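Local coordinates for protein ribonuclease (Nicotiana glutinosa, PDB 1IYB) that probably cleaves single-stranded RNA as a plant ribonuclease of the T2 family and binds guanosine-5'-monophosphate in a guanine-recognising pocket, at residues Trp17-Tyr30 and Lys198-Phe208. Numbering follows the deposited sequence.
With 5GP (guanosine-5'-monophosphate), chain C.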
loop_
_atom_site.group_PDB
_atom_site.type_symbol
_atom_site.label_atom_id
_atom_site.label_comp_id
_atom_site.label_asym_id
_atom_site.label_seq_id
_atom_site.Cartn_x
_atom_site.Cartn_y
_atom_site.Cartn_z
ATOM N N TRP A 17 16.318 4.029 14.056
ATOM C CA TRP A 17 16.974 4.484 15.272
ATOM C C TRP A 17 15.882 4.667 16.325
ATOM O O TRP A 17 15.008 5.516 16.178
ATOM C CB TRP A 17 17.698 5.815 15.045
ATOM C CG TRP A 17 18.314 6.322 16.306
ATOM C CD1 TRP A 17 18.013 7.487 16.960
ATOM C CD2 TRP A 17 19.281 5.645 17.114
ATOM N NE1 TRP A 17 18.732 7.569 18.130
ATOM C CE2 TRP A 17 19.518 6.452 18.249
ATOM C CE3 TRP A 17 19.971 4.429 16.991
ATOM C CZ2 TRP A 17 20.415 6.082 19.258
ATOM C CZ3 TRP A 17 20.865 4.060 17.995
ATOM C CH2 TRP A 17 21.077 4.887 19.116
ATOM N N PRO A 18 15.913 3.862 17.397
ATOM C CA PRO A 18 14.886 3.985 18.435
ATOM C C PRO A 18 14.728 5.380 19.039
ATOM O O PRO A 18 13.617 5.792 19.381
ATOM C CB PRO A 18 15.296 2.923 19.464
ATOM C CG PRO A 18 16.769 2.753 19.236
ATOM C CD PRO A 18 16.882 2.805 17.735
ATOM N N GLY A 19 15.830 6.109 19.160
ATOM C CA GLY A 19 15.751 7.448 19.720
ATOM C C GLY A 19 14.892 8.399 18.901
ATOM O O GLY A 19 14.347 9.367 19.434
ATOM N N SER A 20 14.766 8.129 17.604
ATOM C CA SER A 20 13.972 8.974 16.718
ATOM C C SER A 20 12.543 8.475 16.547
ATOM O O SER A 20 11.662 9.212 16.107
ATOM C CB SER A 20 14.649 9.082 15.351
ATOM O OG SER A 20 15.842 9.841 15.454
ATOM N N TYR A 21 12.312 7.211 16.872
ATOM C CA TYR A 21 10.966 6.669 16.768
ATOM C C TYR A 21 10.204 7.041 18.036
ATOM O O TYR A 21 8.983 7.191 18.022
ATOM C CB TYR A 21 11.002 5.143 16.647
ATOM C CG TYR A 21 9.642 4.519 16.402
ATOM C CD1 TYR A 21 9.157 4.348 15.108
ATOM C CD2 TYR A 21 8.835 4.114 17.465
ATOM C CE1 TYR A 21 7.902 3.787 14.875
ATOM C CE2 TYR A 21 7.575 3.552 17.244
ATOM C CZ TYR A 21 7.121 3.391 15.947
ATOM O OH TYR A 21 5.895 2.815 15.712
ATOM N N CYS A 22 10.946 7.212 19.125
ATOM C CA CYS A 22 10.357 7.501 20.429
ATOM C C CYS A 22 10.307 8.934 20.949
ATOM O O CYS A 22 9.835 9.156 22.065
ATOM C CB CYS A 22 11.052 6.642 21.481
ATOM S SG CYS A 22 10.585 4.884 21.461
ATOM N N ASP A 23 10.775 9.905 20.173
ATOM C CA ASP A 23 10.758 11.284 20.652
ATOM C C ASP A 23 9.863 12.216 19.840
ATOM O O ASP A 23 10.095 13.426 19.799
ATOM C CB ASP A 23 12.186 11.836 20.692
ATOM C CG ASP A 23 12.785 11.993 19.312
ATOM O OD1 ASP A 23 12.194 11.461 18.352
ATOM O OD2 ASP A 23 13.846 12.640 19.190
ATOM N N THR A 24 8.840 11.659 19.201
ATOM C CA THR A 24 7.921 12.467 18.410
ATOM C C THR A 24 6.680 12.770 19.243
ATOM O O THR A 24 6.624 12.438 20.429
ATOM C CB THR A 24 7.479 11.738 17.127
ATOM O OG1 THR A 24 6.588 10.668 17.466
ATOM C CG2 THR A 24 8.687 11.174 16.391
ATOM N N LYS A 25 5.686 13.398 18.621
ATOM C CA LYS A 25 4.450 13.729 19.318
ATOM C C LYS A 25 3.612 12.479 19.568
ATOM O O LYS A 25 2.733 12.476 20.429
ATOM C CB LYS A 25 3.639 14.744 18.508
ATOM C CG LYS A 25 4.323 16.092 18.345
ATOM C CD LYS A 25 3.427 17.086 17.620
ATOM C CE LYS A 25 4.104 18.441 17.482
ATOM N NZ LYS A 25 4.469 19.016 18.809
ATOM N N GLN A 26 3.888 11.421 18.811
ATOM C CA GLN A 26 3.164 10.163 18.959
ATOM C C GLN A 26 3.833 9.314 20.036
ATOM O O GLN A 26 5.009 9.503 20.346
ATOM C CB GLN A 26 3.154 9.390 17.640
ATOM C CG GLN A 26 2.631 10.176 16.456
ATOM C CD GLN A 26 2.523 9.327 15.205
ATOM O OE1 GLN A 26 1.680 8.433 15.118
ATOM N NE2 GLN A 26 3.384 9.596 14.230
ATOM N N SER A 27 3.082 8.376 20.599
ATOM C CA SER A 27 3.619 7.516 21.644
ATOM C C SER A 27 4.360 6.313 21.083
ATOM O O SER A 27 4.080 5.848 19.979
ATOM C CB SER A 27 2.493 7.018 22.552
ATOM O OG SER A 27 1.617 6.154 21.847
ATOM N N CYS A 28 5.320 5.828 21.861
ATOM C CA CYS A 28 6.095 4.644 21.516
ATOM C C CYS A 28 6.093 3.855 22.825
ATOM O O CYS A 28 5.959 4.442 23.899
ATOM C CB CYS A 28 7.530 5.016 21.100
ATOM S SG CYS A 28 8.789 4.908 22.417
ATOM N N CYS A 29 6.214 2.536 22.732
ATOM C CA CYS A 29 6.223 1.673 23.909
ATOM C C CYS A 29 7.346 0.652 23.800
ATOM O O CYS A 29 7.546 0.058 22.741
ATOM C CB CYS A 29 4.891 0.925 24.031
ATOM S SG CYS A 29 3.501 1.945 24.614
ATOM N N TYR A 30 8.084 0.451 24.886
ATOM C CA TYR A 30 9.160 -0.531 24.868
ATOM C C TYR A 30 8.545 -1.926 24.887
ATOM O O TYR A 30 7.418 -2.109 25.353
ATOM C CB TYR A 30 10.063 -0.396 26.099
ATOM C CG TYR A 30 10.759 0.937 26.264
ATOM C CD1 TYR A 30 11.069 1.737 25.163
ATOM C CD2 TYR A 30 11.154 1.375 27.525
ATOM C CE1 TYR A 30 11.758 2.944 25.321
ATOM C CE2 TYR A 30 11.840 2.572 27.695
ATOM C CZ TYR A 30 12.138 3.350 26.593
ATOM O OH TYR A 30 12.820 4.531 26.772
ATOM N N LYS A 198 13.706 13.540 3.170
ATOM C CA LYS A 198 13.093 14.578 3.998
ATOM C C LYS A 198 14.056 15.071 5.075
ATOM O O LYS A 198 13.637 15.433 6.176
ATOM C CB LYS A 198 11.813 14.056 4.667
ATOM C CG LYS A 198 10.695 13.693 3.704
ATOM C CD LYS A 198 9.449 13.242 4.456
ATOM C CE LYS A 198 8.313 12.905 3.500
ATOM N NZ LYS A 198 7.088 12.453 4.227
ATOM N N CYS A 199 15.345 15.088 4.752
ATOM C CA CYS A 199 16.365 15.535 5.695
ATOM C C CYS A 199 16.895 16.927 5.385
ATOM O O CYS A 199 16.912 17.356 4.235
ATOM C CB CYS A 199 17.562 14.590 5.681
ATOM S SG CYS A 199 17.284 12.882 6.231
ATOM N N GLY A 200 17.343 17.621 6.426
ATOM C CA GLY A 200 17.921 18.938 6.239
ATOM C C GLY A 200 19.409 18.725 6.030
ATOM O O GLY A 200 19.885 17.593 6.137
ATOM N N SER A 201 20.147 19.788 5.728
ATOM C CA SER A 201 21.587 19.672 5.517
ATOM C C SER A 201 22.270 19.141 6.779
ATOM O O SER A 201 23.260 18.410 6.701
ATOM C CB SER A 201 22.176 21.033 5.133
ATOM O OG SER A 201 21.895 22.006 6.124
ATOM N N SER A 202 21.740 19.525 7.937
ATOM C CA SER A 202 22.269 19.073 9.220
ATOM C C SER A 202 21.103 18.489 10.011
ATOM O O SER A 202 20.023 19.086 10.067
ATOM C CB SER A 202 22.896 20.237 9.994
ATOM O OG SER A 202 21.919 21.193 10.363
ATOM N N ILE A 203 21.321 17.327 10.617
ATOM C CA ILE A 203 20.272 16.658 11.379
ATOM C C ILE A 203 20.719 16.162 12.747
ATOM O O ILE A 203 21.895 15.871 12.967
ATOM C CB ILE A 203 19.701 15.458 10.593
ATOM C CG1 ILE A 203 20.817 14.454 10.291
ATOM C CG2 ILE A 203 19.048 15.946 9.307
ATOM C CD1 ILE A 203 20.356 13.221 9.517
ATOM N N GLU A 204 19.761 16.055 13.662
ATOM C CA GLU A 204 20.036 15.592 15.015
ATOM C C GLU A 204 20.088 14.070 15.102
ATOM O O GLU A 204 19.386 13.372 14.374
ATOM C CB GLU A 204 18.958 16.102 15.980
ATOM C CG GLU A 204 19.016 15.439 17.352
ATOM C CD GLU A 204 17.799 15.728 18.212
ATOM O OE1 GLU A 204 16.659 15.583 17.716
ATOM O OE2 GLU A 204 17.984 16.086 19.394
ATOM N N PHE A 205 20.934 13.569 15.996
ATOM C CA PHE A 205 21.073 12.135 16.243
ATOM C C PHE A 205 20.745 12.059 17.736
ATOM O O PHE A 205 21.640 12.067 18.583
ATOM C CB PHE A 205 22.516 11.688 15.963
ATOM C CG PHE A 205 22.709 10.185 15.917
ATOM C CD1 PHE A 205 21.623 9.313 15.952
ATOM C CD2 PHE A 205 23.990 9.648 15.821
ATOM C CE1 PHE A 205 21.814 7.927 15.890
ATOM C CE2 PHE A 205 24.195 8.267 15.759
ATOM C CZ PHE A 205 23.102 7.406 15.794
ATOM N N PRO A 206 19.445 11.992 18.070
ATOM C CA PRO A 206 18.965 11.933 19.455
ATOM C C PRO A 206 19.404 10.745 20.292
ATOM O O PRO A 206 19.572 9.636 19.793
ATOM C CB PRO A 206 17.448 11.990 19.293
ATOM C CG PRO A 206 17.232 11.246 18.027
ATOM C CD PRO A 206 18.326 11.804 17.129
ATOM N N THR A 207 19.591 10.993 21.581
ATOM C CA THR A 207 19.984 9.942 22.503
ATOM C C THR A 207 18.767 9.044 22.691
ATOM O O THR A 207 17.641 9.457 22.420
ATOM C CB THR A 207 20.347 10.515 23.884
ATOM O OG1 THR A 207 19.173 11.081 24.480
ATOM C CG2 THR A 207 21.403 11.598 23.755
ATOM N N PHE A 208 18.992 7.815 23.135
ATOM C CA PHE A 208 17.887 6.905 23.394
ATOM C C PHE A 208 18.049 6.361 24.804
ATOM O O PHE A 208 19.107 5.751 25.066
ATOM C CB PHE A 208 17.863 5.746 22.392
ATOM C CG PHE A 208 16.746 4.766 22.639
ATOM C CD1 PHE A 208 15.420 5.187 22.630
ATOM C CD2 PHE A 208 17.022 3.430 22.910
ATOM C CE1 PHE A 208 14.382 4.290 22.889
ATOM C CE2 PHE A 208 15.992 2.524 23.171
ATOM C CZ PHE A 208 14.672 2.955 23.160
ATOM O OXT PHE A 208 17.129 6.562 25.626
HETATM P P 5GP C . 6.413 -0.925 6.533
HETATM O O1P 5GP C . 5.799 -0.865 5.204
HETATM O O2P 5GP C . 7.296 -2.145 6.704
HETATM O O3P 5GP C . 7.211 0.392 6.828
HETATM O "O5'" 5GP C . 5.311 -0.985 7.744
HETATM C "C5'" 5GP C . 5.711 -0.873 9.159
HETATM C "C4'" 5GP C . 4.538 -0.954 10.165
HETATM O "O4'" 5GP C . 4.990 -1.864 11.265
HETATM C "C3'" 5GP C . 4.100 0.299 10.920
HETATM O "O3'" 5GP C . 3.164 1.098 10.213
HETATM C "C2'" 5GP C . 3.497 -0.227 12.228
HETATM O "O2'" 5GP C . 2.096 -0.547 12.093
HETATM C "C1'" 5GP C . 4.353 -1.450 12.520
HETATM N N9 5GP C . 5.341 -1.407 13.643
HETATM C C8 5GP C . 5.374 -2.133 14.813
HETATM N N7 5GP C . 6.437 -1.946 15.566
HETATM C C5 5GP C . 7.168 -1.005 14.814
HETATM C C6 5GP C . 8.435 -0.405 15.118
HETATM O O6 5GP C . 9.145 -0.588 16.101
HETATM N N1 5GP C . 8.842 0.507 14.094
HETATM C C2 5GP C . 8.097 0.772 12.947
HETATM N N2 5GP C . 8.670 1.667 12.115
HETATM N N3 5GP C . 6.908 0.210 12.658
HETATM C C4 5GP C . 6.506 -0.669 13.639
HETATM O O HOH W 1 15.217 10.476 21.859
HETATM O O HOH W 2 13.938 6.838 25.499
#
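Phe208, the C-terminal residue, lays its ring against Pro18 at the start of helix 18-21. From the root outward, its CB meets Gly19 CA at 3.8 Å and flanks Trp17 CZ2; CG is held anti to the backbone N (chi1 179°), which carries the ring across the helix start. CD1 lies beside Gly19 N, CD2 meets Pro18 CG at 3.7 Å, and CE1 meets Pro18 CB and, more loosely, Cys22 SG, whose sulfur approaches the ring obliquely. At the tip, Phe208 CZ touches Tyr30 CE1 at 3.6 Å. Pro18 CB sits almost on the ring normal, 3.6 Å from the Phe208 ring centroid, a CH-pi contact.

Trp17, at the N-cap position, meets the tail one step back, at Phe205 and Pro206. Its NE1 donates to Pro206 O (2.8 Å, N-H...O 149°), while Phe205 turns an edge onto one indole face, CE1 over the ring centre and the planes at 63°; Pro18 CD and Gly19 N lie over the rim of the opposite face. Replacing the indole with a leucine would probably leave Pro206 O without this donor and open a gap beside Phe205. Pro206 CG reaches Ser20 OG (3.2 Å), itself bonded to Leu174 O of strand 172-182.

One water bridges Gly19 O and Thr207 O; another links Tyr30 OH to Phe208 OXT, which also pairs with Lys35. Tyr21, on the same short helix, carries its ring to the guanine of the bound nucleotide. Apolar packing dominates, while indole N-H, waters and Lys35 partner the tail's polar atoms, consistent with a C-terminus fixed against the helix bearing Tyr21.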